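Local coordinates for protein CurH (Lyngbya majuscula, PDB 3KG7) that probably catalyses a dehydration step in curacin biosynthesis, removing water from a beta-hydroxyacyl intermediate as the dehydratase domain of a polyketide synthase module, at residues C[155-160]-C[208-213]; C[216-221]-C[259-264]; C[35-40]-C[200-205]; C[265-268]-C[274-277]. One frame throughout, in Å; residues are numbered along the deposited sequence.

Interaction 1 (C[155-160]-C[208-213]); sequences EIYASI and CTRLTP
The ring of Tyr157 meets Arg210 edge-on: the carbonyl oxygen of Arg210 lies in the ring plane, just beyond the phenol oxygen. A second aromatic, Tyr164, packs edge-to-face with this ring and also forms a cation-pi pair with Arg210, so the two residues share a neighbour as well as a bond. The guanidinium plane stands 69° from that of the phenol, and the two side chains cross nearly at right angles.

The bond itself is a phenol-to-backbone hydrogen bond, with Tyr157 OH donating to Arg210 O at 2.6 Å. The donor is tilted 31° from the carbonyl plane. With CG anti to the carbonyl carbon (chi1 -55°), the tyrosine is directed from helix 150-159 toward the loop that follows helix 202-207. Its hydroxyl oxygen also lies against the aliphatic root of the arginine, at Arg210 CB. The arginine then runs on extended, and its NH1 reaches the backbone oxygen of Leu168.

With a phenylalanine here, Arg210 O would probably lose its phenol donor, and the loop would be less firmly tied to the helix. The general lesson is that a loop lacking regular backbone pairing can be fastened by one buried phenol, whose single donor satisfies a carbonyl of that loop.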
loop_
_atom_site.group_PDB
_atom_site.type_symbol
_atom_site.label_atom_id
_atom_site.label_comp_id
_atom_site.label_asym_id
_atom_site.label_seq_id
_atom_site.Cartn_x
_atom_site.Cartn_y
_atom_site.Cartn_z
ATOM N N GLU C 155 -14.517 -36.800 -17.351
ATOM C CA GLU C 155 -15.387 -37.570 -16.471
ATOM C C GLU C 155 -14.766 -37.760 -15.091
ATOM O O GLU C 155 -15.462 -37.673 -14.080
ATOM C CB GLU C 155 -15.761 -38.907 -17.114
ATOM C CG GLU C 155 -16.887 -38.781 -18.147
ATOM C CD GLU C 155 -16.930 -39.960 -19.117
ATOM O OE1 GLU C 155 -15.942 -40.151 -19.869
ATOM O OE2 GLU C 155 -17.955 -40.686 -19.141
ATOM N N ILE C 156 -13.457 -37.998 -15.051
ATOM C CA ILE C 156 -12.748 -38.148 -13.784
ATOM C C ILE C 156 -12.864 -36.871 -12.954
ATOM O O ILE C 156 -13.176 -36.927 -11.761
ATOM C CB ILE C 156 -11.278 -38.584 -14.003
ATOM C CG1 ILE C 156 -11.192 -40.114 -14.004
ATOM C CG2 ILE C 156 -10.340 -37.979 -12.941
ATOM C CD1 ILE C 156 -9.831 -40.662 -14.391
ATOM N N TYR C 157 -12.638 -35.727 -13.597
ATOM C CA TYR C 157 -12.764 -34.434 -12.935
ATOM C C TYR C 157 -14.186 -34.202 -12.451
ATOM O O TYR C 157 -14.396 -33.801 -11.307
ATOM C CB TYR C 157 -12.349 -33.307 -13.871
ATOM C CG TYR C 157 -10.964 -33.460 -14.448
ATOM C CD1 TYR C 157 -9.901 -34.035 -13.684
ATOM C CD2 TYR C 157 -10.697 -33.010 -15.748
ATOM C CE1 TYR C 157 -8.616 -34.174 -14.219
ATOM C CE2 TYR C 157 -9.412 -33.129 -16.289
ATOM C CZ TYR C 157 -8.380 -33.719 -15.518
ATOM O OH TYR C 157 -7.123 -33.846 -16.059
ATOM N N ALA C 158 -15.157 -34.468 -13.323
ATOM C CA ALA C 158 -16.570 -34.338 -12.974
ATOM C C ALA C 158 -16.922 -35.214 -11.777
ATOM O O ALA C 158 -17.813 -34.872 -10.993
ATOM C CB ALA C 158 -17.450 -34.677 -14.164
ATOM N N SER C 159 -16.196 -36.324 -11.640
ATOM C CA SER C 159 -16.403 -37.291 -10.564
ATOM C C SER C 159 -15.897 -36.793 -9.215
ATOM O O SER C 159 -16.284 -37.319 -8.163
ATOM C CB SER C 159 -15.721 -38.609 -10.915
ATOM O OG SER C 159 -16.363 -39.234 -12.019
ATOM N N ILE C 160 -15.030 -35.790 -9.253
ATOM C CA ILE C 160 -14.575 -35.135 -8.040
ATOM C C ILE C 160 -15.093 -33.693 -7.999
ATOM O O ILE C 160 -14.496 -32.816 -7.370
ATOM C CB ILE C 160 -13.045 -35.232 -7.891
ATOM C CG1 ILE C 160 -12.344 -34.781 -9.186
ATOM C CG2 ILE C 160 -12.666 -36.696 -7.538
ATOM C CD1 ILE C 160 -10.886 -34.366 -9.025
ATOM N N CYS C 208 -0.807 -28.021 -15.742
ATOM C CA CYS C 208 0.325 -28.918 -15.500
ATOM C C CYS C 208 0.024 -30.005 -14.472
ATOM O O CYS C 208 0.698 -31.044 -14.435
ATOM C CB CYS C 208 1.533 -28.103 -15.039
ATOM S SG CYS C 208 2.091 -26.957 -16.297
ATOM N N THR C 209 -0.992 -29.755 -13.650
ATOM C CA THR C 209 -1.241 -30.554 -12.470
ATOM C C THR C 209 -2.360 -31.553 -12.711
ATOM O O THR C 209 -2.742 -32.300 -11.803
ATOM C CB THR C 209 -1.614 -29.656 -11.286
ATOM O OG1 THR C 209 -2.931 -29.138 -11.484
ATOM C CG2 THR C 209 -0.633 -28.497 -11.153
ATOM N N ARG C 210 -2.864 -31.578 -13.945
ATOM C CA ARG C 210 -4.090 -32.308 -14.272
ATOM C C ARG C 210 -3.940 -33.812 -14.538
ATOM O O ARG C 210 -4.944 -34.502 -14.708
ATOM C CB ARG C 210 -4.807 -31.639 -15.448
ATOM C CG ARG C 210 -5.466 -30.327 -15.099
ATOM C CD ARG C 210 -6.040 -29.648 -16.323
ATOM N NE ARG C 210 -6.347 -28.241 -16.057
ATOM C CZ ARG C 210 -6.813 -27.376 -16.958
ATOM N NH1 ARG C 210 -7.042 -27.754 -18.210
ATOM N NH2 ARG C 210 -7.045 -26.120 -16.610
ATOM N N LEU C 211 -2.709 -34.324 -14.582
ATOM C CA LEU C 211 -2.505 -35.746 -14.893
ATOM C C LEU C 211 -1.339 -36.404 -14.157
ATOM O O LEU C 211 -0.271 -35.810 -13.966
ATOM C CB LEU C 211 -2.373 -35.972 -16.407
ATOM C CG LEU C 211 -2.249 -37.400 -16.961
ATOM C CD1 LEU C 211 -3.494 -38.241 -16.692
ATOM C CD2 LEU C 211 -1.943 -37.374 -18.449
ATOM N N THR C 212 -1.577 -37.654 -13.769
ATOM C CA THR C 212 -0.618 -38.493 -13.077
ATOM C C THR C 212 -0.794 -39.881 -13.685
ATOM O O THR C 212 -1.908 -40.214 -14.097
ATOM C CB THR C 212 -0.944 -38.565 -11.569
ATOM O OG1 THR C 212 -1.584 -37.355 -11.144
ATOM C CG2 THR C 212 0.316 -38.770 -10.751
ATOM N N PRO C 213 0.293 -40.690 -13.764
ATOM C CA PRO C 213 0.223 -42.094 -14.212
ATOM C C PRO C 213 -0.988 -42.880 -13.680
ATOM O O PRO C 213 -1.492 -43.785 -14.358
ATOM C CB PRO C 213 1.515 -42.696 -13.653
ATOM C CG PRO C 213 2.469 -41.568 -13.637
ATOM C CD PRO C 213 1.684 -40.296 -13.459
#

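Interaction 2 (C[216-221]-C[259-264]); sequences FDFSSD and QTRSYD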
loop_
_atom_site.group_PDB
_atom_site.type_symbol
_atom_site.label_atom_id
_atom_site.label_comp_id
_atom_site.label_asym_id
_atom_site.label_seq_id
_atom_site.Cartn_x
_atom_site.Cartn_y
_atom_site.Cartn_z
ATOM N N PHE C 216 -6.740 -42.603 -12.722
ATOM C CA PHE C 216 -7.955 -43.419 -12.609
ATOM C C PHE C 216 -8.109 -44.016 -11.205
ATOM O O PHE C 216 -9.079 -44.725 -10.926
ATOM C CB PHE C 216 -7.957 -44.532 -13.669
ATOM C CG PHE C 216 -8.026 -44.022 -15.087
ATOM C CD1 PHE C 216 -6.865 -43.687 -15.783
ATOM C CD2 PHE C 216 -9.253 -43.875 -15.727
ATOM C CE1 PHE C 216 -6.926 -43.210 -17.093
ATOM C CE2 PHE C 216 -9.324 -43.400 -17.039
ATOM C CZ PHE C 216 -8.157 -43.067 -17.721
ATOM N N ASP C 217 -7.149 -43.708 -10.332
ATOM C CA ASP C 217 -7.056 -44.292 -8.995
ATOM C C ASP C 217 -7.680 -43.371 -7.950
ATOM O O ASP C 217 -8.248 -43.841 -6.959
ATOM C CB ASP C 217 -5.585 -44.546 -8.651
ATOM C CG ASP C 217 -5.363 -45.838 -7.887
ATOM O OD1 ASP C 217 -6.183 -46.179 -7.007
ATOM O OD2 ASP C 217 -4.345 -46.506 -8.162
ATOM N N PHE C 218 -7.551 -42.063 -8.183
ATOM C CA PHE C 218 -8.117 -41.016 -7.327
ATOM C C PHE C 218 -9.611 -41.283 -7.081
ATOM O O PHE C 218 -10.459 -40.817 -7.850
ATOM C CB PHE C 218 -7.938 -39.635 -7.990
ATOM C CG PHE C 218 -6.498 -39.151 -8.078
ATOM C CD1 PHE C 218 -6.138 -37.913 -7.547
ATOM C CD2 PHE C 218 -5.512 -39.911 -8.713
ATOM C CE1 PHE C 218 -4.820 -37.450 -7.633
ATOM C CE2 PHE C 218 -4.188 -39.451 -8.798
ATOM C CZ PHE C 218 -3.846 -38.223 -8.257
ATOM N N SER C 219 -9.921 -42.031 -6.017
ATOM C CA SER C 219 -11.285 -42.542 -5.768
ATOM C C SER C 219 -12.376 -41.545 -6.171
ATOM O O SER C 219 -12.499 -40.459 -5.591
ATOM C CB SER C 219 -11.463 -42.995 -4.313
ATOM O OG SER C 219 -11.651 -41.889 -3.445
ATOM N N SER C 220 -13.157 -41.938 -7.175
ATOM C CA SER C 220 -14.094 -41.036 -7.834
ATOM C C SER C 220 -15.472 -41.008 -7.182
ATOM O O SER C 220 -16.026 -39.933 -6.952
ATOM C CB SER C 220 -14.219 -41.406 -9.317
ATOM O OG SER C 220 -14.621 -42.755 -9.482
ATOM N N ASP C 221 -15.993 -42.192 -6.861
ATOM C CA ASP C 221 -17.412 -42.402 -6.541
ATOM C C ASP C 221 -17.969 -41.695 -5.292
ATOM O O ASP C 221 -19.051 -42.045 -4.813
ATOM C CB ASP C 221 -17.711 -43.910 -6.472
ATOM C CG ASP C 221 -17.449 -44.624 -7.789
ATOM O OD1 ASP C 221 -16.269 -44.728 -8.196
ATOM O OD2 ASP C 221 -18.426 -45.097 -8.410
ATOM N N GLN C 259 -3.142 -38.505 5.157
ATOM C CA GLN C 259 -4.133 -38.413 4.068
ATOM C C GLN C 259 -3.891 -37.318 3.020
ATOM O O GLN C 259 -4.607 -36.313 2.981
ATOM C CB GLN C 259 -5.551 -38.302 4.652
ATOM C CG GLN C 259 -6.674 -38.761 3.715
ATOM C CD GLN C 259 -6.709 -40.271 3.498
ATOM O OE1 GLN C 259 -6.229 -41.049 4.327
ATOM N NE2 GLN C 259 -7.286 -40.688 2.377
ATOM N N THR C 260 -2.885 -37.530 2.174
ATOM C CA THR C 260 -2.534 -36.604 1.093
ATOM C C THR C 260 -1.964 -37.381 -0.087
ATOM O O THR C 260 -1.272 -38.382 0.108
ATOM C CB THR C 260 -1.450 -35.583 1.527
ATOM O OG1 THR C 260 -0.252 -36.274 1.921
ATOM C CG2 THR C 260 -1.928 -34.701 2.674
ATOM N N ARG C 261 -2.252 -36.931 -1.305
ATOM C CA ARG C 261 -1.572 -37.450 -2.498
ATOM C C ARG C 261 -0.596 -36.396 -2.994
ATOM O O ARG C 261 -0.976 -35.237 -3.150
ATOM C CB ARG C 261 -2.557 -37.781 -3.620
ATOM C CG ARG C 261 -3.554 -38.869 -3.309
ATOM C CD ARG C 261 -4.374 -39.191 -4.540
ATOM N NE ARG C 261 -3.669 -40.093 -5.449
ATOM C CZ ARG C 261 -3.814 -41.419 -5.460
ATOM N NH1 ARG C 261 -4.641 -42.018 -4.612
ATOM N NH2 ARG C 261 -3.129 -42.153 -6.325
ATOM N N SER C 262 0.653 -36.788 -3.240
ATOM C CA SER C 262 1.672 -35.839 -3.702
ATOM C C SER C 262 2.395 -36.337 -4.943
ATOM O O SER C 262 2.602 -37.546 -5.105
ATOM C CB SER C 262 2.699 -35.561 -2.606
ATOM O OG SER C 262 2.101 -35.565 -1.323
ATOM N N TYR C 263 2.788 -35.403 -5.810
ATOM C CA TYR C 263 3.529 -35.747 -7.031
ATOM C C TYR C 263 4.404 -34.624 -7.594
ATOM O O TYR C 263 4.418 -33.506 -7.077
ATOM C CB TYR C 263 2.608 -36.353 -8.117
ATOM C CG TYR C 263 1.370 -35.553 -8.476
ATOM C CD1 TYR C 263 0.220 -35.606 -7.679
ATOM C CD2 TYR C 263 1.333 -34.772 -9.633
ATOM C CE1 TYR C 263 -0.929 -34.876 -8.013
ATOM C CE2 TYR C 263 0.188 -34.040 -9.977
ATOM C CZ TYR C 263 -0.936 -34.096 -9.164
ATOM O OH TYR C 263 -2.060 -33.373 -9.499
ATOM N N ASP C 264 5.143 -34.950 -8.652
ATOM C CA ASP C 264 6.091 -34.030 -9.285
ATOM C C ASP C 264 5.764 -33.826 -10.754
ATOM O O ASP C 264 5.324 -34.755 -11.434
ATOM C CB ASP C 264 7.515 -34.577 -9.159
ATOM C CG ASP C 264 7.926 -34.772 -7.727
ATOM O OD1 ASP C 264 7.673 -33.860 -6.909
ATOM O OD2 ASP C 264 8.486 -35.844 -7.418
#
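Strand 260-268 belongs to the second hotdog of the dehydratase, and one of its side chains, Arg261, forms a cation-pi pair with Phe218 from the loop before strand 225-236. Arg261 CZ stands 4.1 Å from the centroid of the Phe218 ring, 19° off the ring normal. Arg261 NE is more central still, over the middle of the ring, and approaches Phe218 CZ to 3.4 Å. The methylene before it joins in through a CH-pi contact, with Arg261 CD 3.8 Å from the same centroid. Ring and guanidinium are not fully stacked, for their planes differ by 39°. A bend in the arginine at chi3 (81°) turns its end across the ring.

In this double hotdog fold the loop packs here against strand 260-268, and the Phe218 ring is met by Arg261 over one face and by Tyr263 near its edge, with Trp226 of strand 225-236 edge-to-face. Tyr263, two residues along the strand from Arg261, contributes CE1 at 4.4 Å from Phe218 CZ. The charged end of Arg261 is also engaged, since NH2 forms a salt bridge with Asp214 and a hydrogen bond with Ser252. Asp217 comes close to it only through its CB.

Interaction 3 (C[35-40]-C[200-205]); sequences HPWIGD and IHPVLI
The aromatic part of the contact is Trp37 against His201. The imidazole presents an edge to the indole face, the planes standing at 77° and the centroid of the five-membered indole ring 4.8 Å from that of His201. His201 CE1 is the atom over the face, 3.9 Å from Trp37 CE2. The opposite face of the indole is taken by CG1 of Ile38, the next residue in the chain, so the ring is sandwiched between an aliphatic branch and an aromatic edge.

Apolar contacts continue around the six-membered ring. Pro202 CB lies 3.6 Å from Trp37 CH2, and Val203 CG2 comes to 3.8 Å from Trp37 CE3. Trp37 holds CG between its backbone N and carbonyl carbon (chi1 61°), which sends the indole across to the start of helix 202-207.

The two halves of this contact belong to different hotdogs, the loop 35-40 to the first and the helix start to the second. Trp37 is thus a buried bridge between them, and in dehydratases of this family the active site, too, is generally formed between the two hotdogs. Ser53, at the beginning of helix 52-62, touches both Trp37 and Pro202.

The hydrogen bonds that fix the rings lie on each side of the contact, not across it. His201 is the N-cap of the helix, its ND1 accepting from Val203 N at 3.1 Å. On the other side, Trp37 NE1 donates to His35 ND1 over 3.1 Å, the donor lying in the imidazole plane, while His35 NE2 is bonded to Gln28.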
loop_
_atom_site.group_PDB
_atom_site.type_symbol
_atom_site.label_atom_id
_atom_site.label_comp_id
_atom_site.label_asym_id
_atom_site.label_seq_id
_atom_site.Cartn_x
_atom_site.Cartn_y
_atom_site.Cartn_z
ATOM N N HIS C 35 -11.718 -10.897 -14.181
ATOM C CA HIS C 35 -11.107 -12.193 -14.395
ATOM C C HIS C 35 -12.155 -13.227 -14.796
ATOM O O HIS C 35 -12.431 -14.149 -14.025
ATOM C CB HIS C 35 -10.446 -12.654 -13.099
ATOM C CG HIS C 35 -9.258 -11.844 -12.701
ATOM N ND1 HIS C 35 -7.970 -12.207 -13.029
ATOM C CD2 HIS C 35 -9.160 -10.693 -11.996
ATOM C CE1 HIS C 35 -7.128 -11.305 -12.553
ATOM N NE2 HIS C 35 -7.825 -10.374 -11.925
ATOM N N PRO C 36 -12.730 -13.098 -16.008
ATOM C CA PRO C 36 -13.761 -14.036 -16.426
ATOM C C PRO C 36 -13.339 -15.495 -16.374
ATOM O O PRO C 36 -14.201 -16.367 -16.283
ATOM C CB PRO C 36 -14.045 -13.624 -17.874
ATOM C CG PRO C 36 -12.889 -12.817 -18.287
ATOM C CD PRO C 36 -12.473 -12.096 -17.052
ATOM N N TRP C 37 -12.036 -15.759 -16.429
ATOM C CA TRP C 37 -11.534 -17.140 -16.454
ATOM C C TRP C 37 -11.921 -17.948 -15.223
ATOM O O TRP C 37 -12.116 -19.154 -15.316
ATOM C CB TRP C 37 -10.016 -17.186 -16.661
ATOM C CG TRP C 37 -9.191 -16.515 -15.594
ATOM C CD1 TRP C 37 -8.822 -15.199 -15.549
ATOM C CD2 TRP C 37 -8.615 -17.133 -14.436
ATOM N NE1 TRP C 37 -8.062 -14.958 -14.427
ATOM C CE2 TRP C 37 -7.916 -16.130 -13.730
ATOM C CE3 TRP C 37 -8.625 -18.440 -13.922
ATOM C CZ2 TRP C 37 -7.229 -16.390 -12.539
ATOM C CZ3 TRP C 37 -7.944 -18.697 -12.733
ATOM C CH2 TRP C 37 -7.250 -17.672 -12.059
ATOM N N ILE C 38 -12.041 -17.283 -14.077
ATOM C CA ILE C 38 -12.397 -17.980 -12.838
ATOM C C ILE C 38 -13.738 -18.684 -12.994
ATOM O O ILE C 38 -13.929 -19.791 -12.497
ATOM C CB ILE C 38 -12.431 -17.044 -11.620
ATOM C CG1 ILE C 38 -11.106 -16.294 -11.504
ATOM C CG2 ILE C 38 -12.729 -17.831 -10.339
ATOM C CD1 ILE C 38 -11.155 -15.145 -10.555
ATOM N N GLY C 39 -14.656 -18.049 -13.714
ATOM C CA GLY C 39 -15.959 -18.629 -13.993
ATOM C C GLY C 39 -15.902 -19.942 -14.741
ATOM O O GLY C 39 -16.881 -20.683 -14.770
ATOM N N ASP C 40 -14.756 -20.236 -15.350
ATOM C CA ASP C 40 -14.568 -21.504 -16.050
ATOM C C ASP C 40 -13.702 -22.511 -15.272
ATOM O O ASP C 40 -13.375 -23.584 -15.788
ATOM C CB ASP C 40 -14.062 -21.272 -17.480
ATOM C CG ASP C 40 -15.182 -20.866 -18.447
ATOM O OD1 ASP C 40 -16.364 -21.238 -18.232
ATOM O OD2 ASP C 40 -14.873 -20.169 -19.436
ATOM N N ILE C 200 3.844 -17.111 -16.590
ATOM C CA ILE C 200 2.904 -18.233 -16.684
ATOM C C ILE C 200 1.564 -17.854 -16.066
ATOM O O ILE C 200 1.491 -17.450 -14.905
ATOM C CB ILE C 200 3.465 -19.527 -16.046
ATOM C CG1 ILE C 200 2.609 -20.744 -16.412
ATOM C CG2 ILE C 200 3.598 -19.397 -14.527
ATOM C CD1 ILE C 200 3.262 -22.076 -16.052
ATOM N N HIS C 201 0.504 -17.960 -16.860
ATOM C CA HIS C 201 -0.827 -17.663 -16.375
ATOM C C HIS C 201 -1.302 -18.764 -15.441
ATOM O O HIS C 201 -1.004 -19.938 -15.682
ATOM C CB HIS C 201 -1.805 -17.531 -17.536
ATOM C CG HIS C 201 -3.133 -16.966 -17.133
ATOM N ND1 HIS C 201 -4.188 -17.759 -16.727
ATOM C CD2 HIS C 201 -3.563 -15.684 -17.035
ATOM C CE1 HIS C 201 -5.215 -16.989 -16.414
ATOM N NE2 HIS C 201 -4.862 -15.727 -16.590
ATOM N N PRO C 202 -2.053 -18.394 -14.382
ATOM C CA PRO C 202 -2.694 -19.352 -13.483
ATOM C C PRO C 202 -3.238 -20.602 -14.182
ATOM O O PRO C 202 -2.928 -21.717 -13.771
ATOM C CB PRO C 202 -3.845 -18.545 -12.904
ATOM C CG PRO C 202 -3.306 -17.154 -12.818
ATOM C CD PRO C 202 -2.335 -17.004 -13.970
ATOM N N VAL C 203 -4.022 -20.418 -15.241
ATOM C CA VAL C 203 -4.596 -21.546 -15.984
ATOM C C VAL C 203 -3.527 -22.509 -16.510
ATOM O O VAL C 203 -3.628 -23.725 -16.330
ATOM C CB VAL C 203 -5.495 -21.054 -17.120
ATOM C CG1 VAL C 203 -5.861 -22.182 -18.069
ATOM C CG2 VAL C 203 -6.743 -20.389 -16.539
ATOM N N LEU C 204 -2.490 -21.961 -17.133
ATOM C CA LEU C 204 -1.415 -22.775 -17.692
ATOM C C LEU C 204 -0.669 -23.568 -16.627
ATOM O O LEU C 204 -0.327 -24.732 -16.850
ATOM C CB LEU C 204 -0.435 -21.898 -18.466
ATOM C CG LEU C 204 -0.969 -21.200 -19.714
ATOM C CD1 LEU C 204 -0.014 -20.060 -20.115
ATOM C CD2 LEU C 204 -1.159 -22.193 -20.847
ATOM N N ILE C 205 -0.400 -22.946 -15.480
ATOM C CA ILE C 205 0.260 -23.688 -14.405
ATOM C C ILE C 205 -0.712 -24.697 -13.799
ATOM O O ILE C 205 -0.304 -25.790 -13.403
ATOM C CB ILE C 205 1.009 -22.789 -13.349
ATOM C CG1 ILE C 205 1.877 -23.663 -12.426
ATOM C CG2 ILE C 205 0.051 -21.884 -12.570
ATOM C CD1 ILE C 205 2.798 -22.887 -11.490
#

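Interaction 4 (C[265-268]-C[274-277]); sequences IQLL and AFGR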
loop_
_atom_site.group_PDB
_atom_site.type_symbol
_atom_site.label_atom_id
_atom_site.label_comp_id
_atom_site.label_asym_id
_atom_site.label_seq_id
_atom_site.Cartn_x
_atom_site.Cartn_y
_atom_site.Cartn_z
ATOM N N ILE C 265 5.984 -32.613 -11.246
ATOM C CA ILE C 265 5.735 -32.322 -12.651
ATOM C C ILE C 265 6.913 -31.579 -13.248
ATOM O O ILE C 265 7.373 -30.577 -12.694
ATOM C CB ILE C 265 4.441 -31.488 -12.863
ATOM C CG1 ILE C 265 3.215 -32.225 -12.316
ATOM C CG2 ILE C 265 4.232 -31.190 -14.344
ATOM C CD1 ILE C 265 2.319 -31.366 -11.497
ATOM N N GLN C 266 7.396 -32.077 -14.382
ATOM C CA GLN C 266 8.444 -31.405 -15.147
ATOM C C GLN C 266 7.823 -30.647 -16.315
ATOM O O GLN C 266 7.037 -31.201 -17.082
ATOM C CB GLN C 266 9.481 -32.401 -15.673
ATOM C CG GLN C 266 9.841 -33.540 -14.714
ATOM C CD GLN C 266 10.627 -33.097 -13.481
ATOM O OE1 GLN C 266 10.679 -33.820 -12.483
ATOM N NE2 GLN C 266 11.242 -31.917 -13.545
ATOM N N LEU C 267 8.171 -29.371 -16.439
ATOM C CA LEU C 267 7.728 -28.571 -17.574
ATOM C C LEU C 267 8.771 -28.643 -18.685
ATOM O O LEU C 267 9.937 -28.293 -18.477
ATOM C CB LEU C 267 7.464 -27.120 -17.162
ATOM C CG LEU C 267 6.149 -26.796 -16.444
ATOM C CD1 LEU C 267 6.154 -27.261 -14.990
ATOM C CD2 LEU C 267 5.868 -25.295 -16.530
ATOM N N LEU C 268 8.344 -29.124 -19.852
ATOM C CA LEU C 268 9.222 -29.307 -21.009
ATOM C C LEU C 268 8.750 -28.451 -22.174
ATOM O O LEU C 268 7.555 -28.412 -22.465
ATOM C CB LEU C 268 9.231 -30.771 -21.448
ATOM C CG LEU C 268 9.592 -31.887 -20.463
ATOM C CD1 LEU C 268 8.918 -33.166 -20.890
ATOM C CD2 LEU C 268 11.094 -32.088 -20.366
ATOM N N ALA C 274 13.657 -29.266 -20.479
ATOM C CA ALA C 274 13.040 -28.816 -19.231
ATOM C C ALA C 274 13.318 -27.329 -19.000
ATOM O O ALA C 274 14.407 -26.844 -19.296
ATOM C CB ALA C 274 13.531 -29.651 -18.054
ATOM N N PHE C 275 12.322 -26.609 -18.497
ATOM C CA PHE C 275 12.476 -25.180 -18.214
ATOM C C PHE C 275 11.752 -24.759 -16.931
ATOM O O PHE C 275 11.805 -23.596 -16.530
ATOM C CB PHE C 275 12.038 -24.334 -19.419
ATOM C CG PHE C 275 10.562 -24.370 -19.685
ATOM C CD1 PHE C 275 9.960 -25.510 -20.227
ATOM C CD2 PHE C 275 9.769 -23.264 -19.397
ATOM C CE1 PHE C 275 8.595 -25.553 -20.468
ATOM C CE2 PHE C 275 8.397 -23.295 -19.635
ATOM C CZ PHE C 275 7.809 -24.443 -20.176
ATOM N N GLY C 276 11.085 -25.711 -16.291
ATOM C CA GLY C 276 10.449 -25.474 -15.006
ATOM C C GLY C 276 10.008 -26.773 -14.370
ATOM O O GLY C 276 9.902 -27.797 -15.051
ATOM N N ARG C 277 9.769 -26.747 -13.062
ATOM C CA ARG C 277 9.265 -27.934 -12.372
ATOM C C ARG C 277 8.456 -27.589 -11.135
ATOM O O ARG C 277 8.626 -26.520 -10.545
ATOM C CB ARG C 277 10.397 -28.909 -12.022
ATOM C CG ARG C 277 11.382 -28.407 -10.976
ATOM C CD ARG C 277 12.458 -29.445 -10.702
ATOM N NE ARG C 277 11.876 -30.759 -10.417
ATOM C CZ ARG C 277 12.541 -31.913 -10.480
ATOM N NH1 ARG C 277 13.826 -31.933 -10.822
ATOM N NH2 ARG C 277 11.916 -33.051 -10.200
#
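Arg277 can be followed atom by atom along Gln266, its partner in a non-hydrogen-bonded antiparallel pair. Arg277 CB lies 3.5 Å from Ile265 O and equally close to the amide nitrogen of Gln266. With CG placed between backbone N and carbonyl carbon (chi1 67°), the chain turns over the glutamine. CD passes the same nitrogen more loosely. Gln266 NE2 sits over the middle of the guanidinium, 3.3 Å from Arg277 CZ, and the two planes are 80° apart, so the amide stands nearly upright on the guanidinium face. At the tip NH2 is near Gln266 OE1, but the angle is too poor for a hydrogen bond.

Next along the hairpin, Leu267 N donates to Gly276 O at 2.7 Å, and Phe275 N to Leu267 O at 2.9 Å. Phe275 and Gly276 thus both face Leu267, a classic beta bulge. Beside the bulge, Leu267 CB lies over the face of the Phe275 ring in a CH-pi contact, 4.2 Å from its centroid.

Were Arg277 an alanine, the amide of Gln266 would probably lose the flat group it stands on and be freer to turn. Chemically, then, two backbone bonds join the strands at this end of the hairpin, while the polar ends of Gln266 and Arg277 meet without a hydrogen bond that can be assigned between them.

In the fold
Interactions 1, 3 and 4 are buried, whereas interaction 2 is only partly so, toward the chain's outer side. Interactions 1 and 2 draw on successive parts of one loop and touch through Thr209 and Tyr263. Interactions 2 and 4 share strand 260-268, the former using its side chains against a loop and the latter its backbone against a neighbouring strand. Interaction 3 alone joins the two hotdogs, and its helix runs on into the loop of interaction 1. Chemistry follows place: a phenol-to-carbonyl bond fastens an irregular loop, cation-pi packing serves the more open edge, rings and aliphatic groups fill the interface, and backbone pairing builds the hairpin.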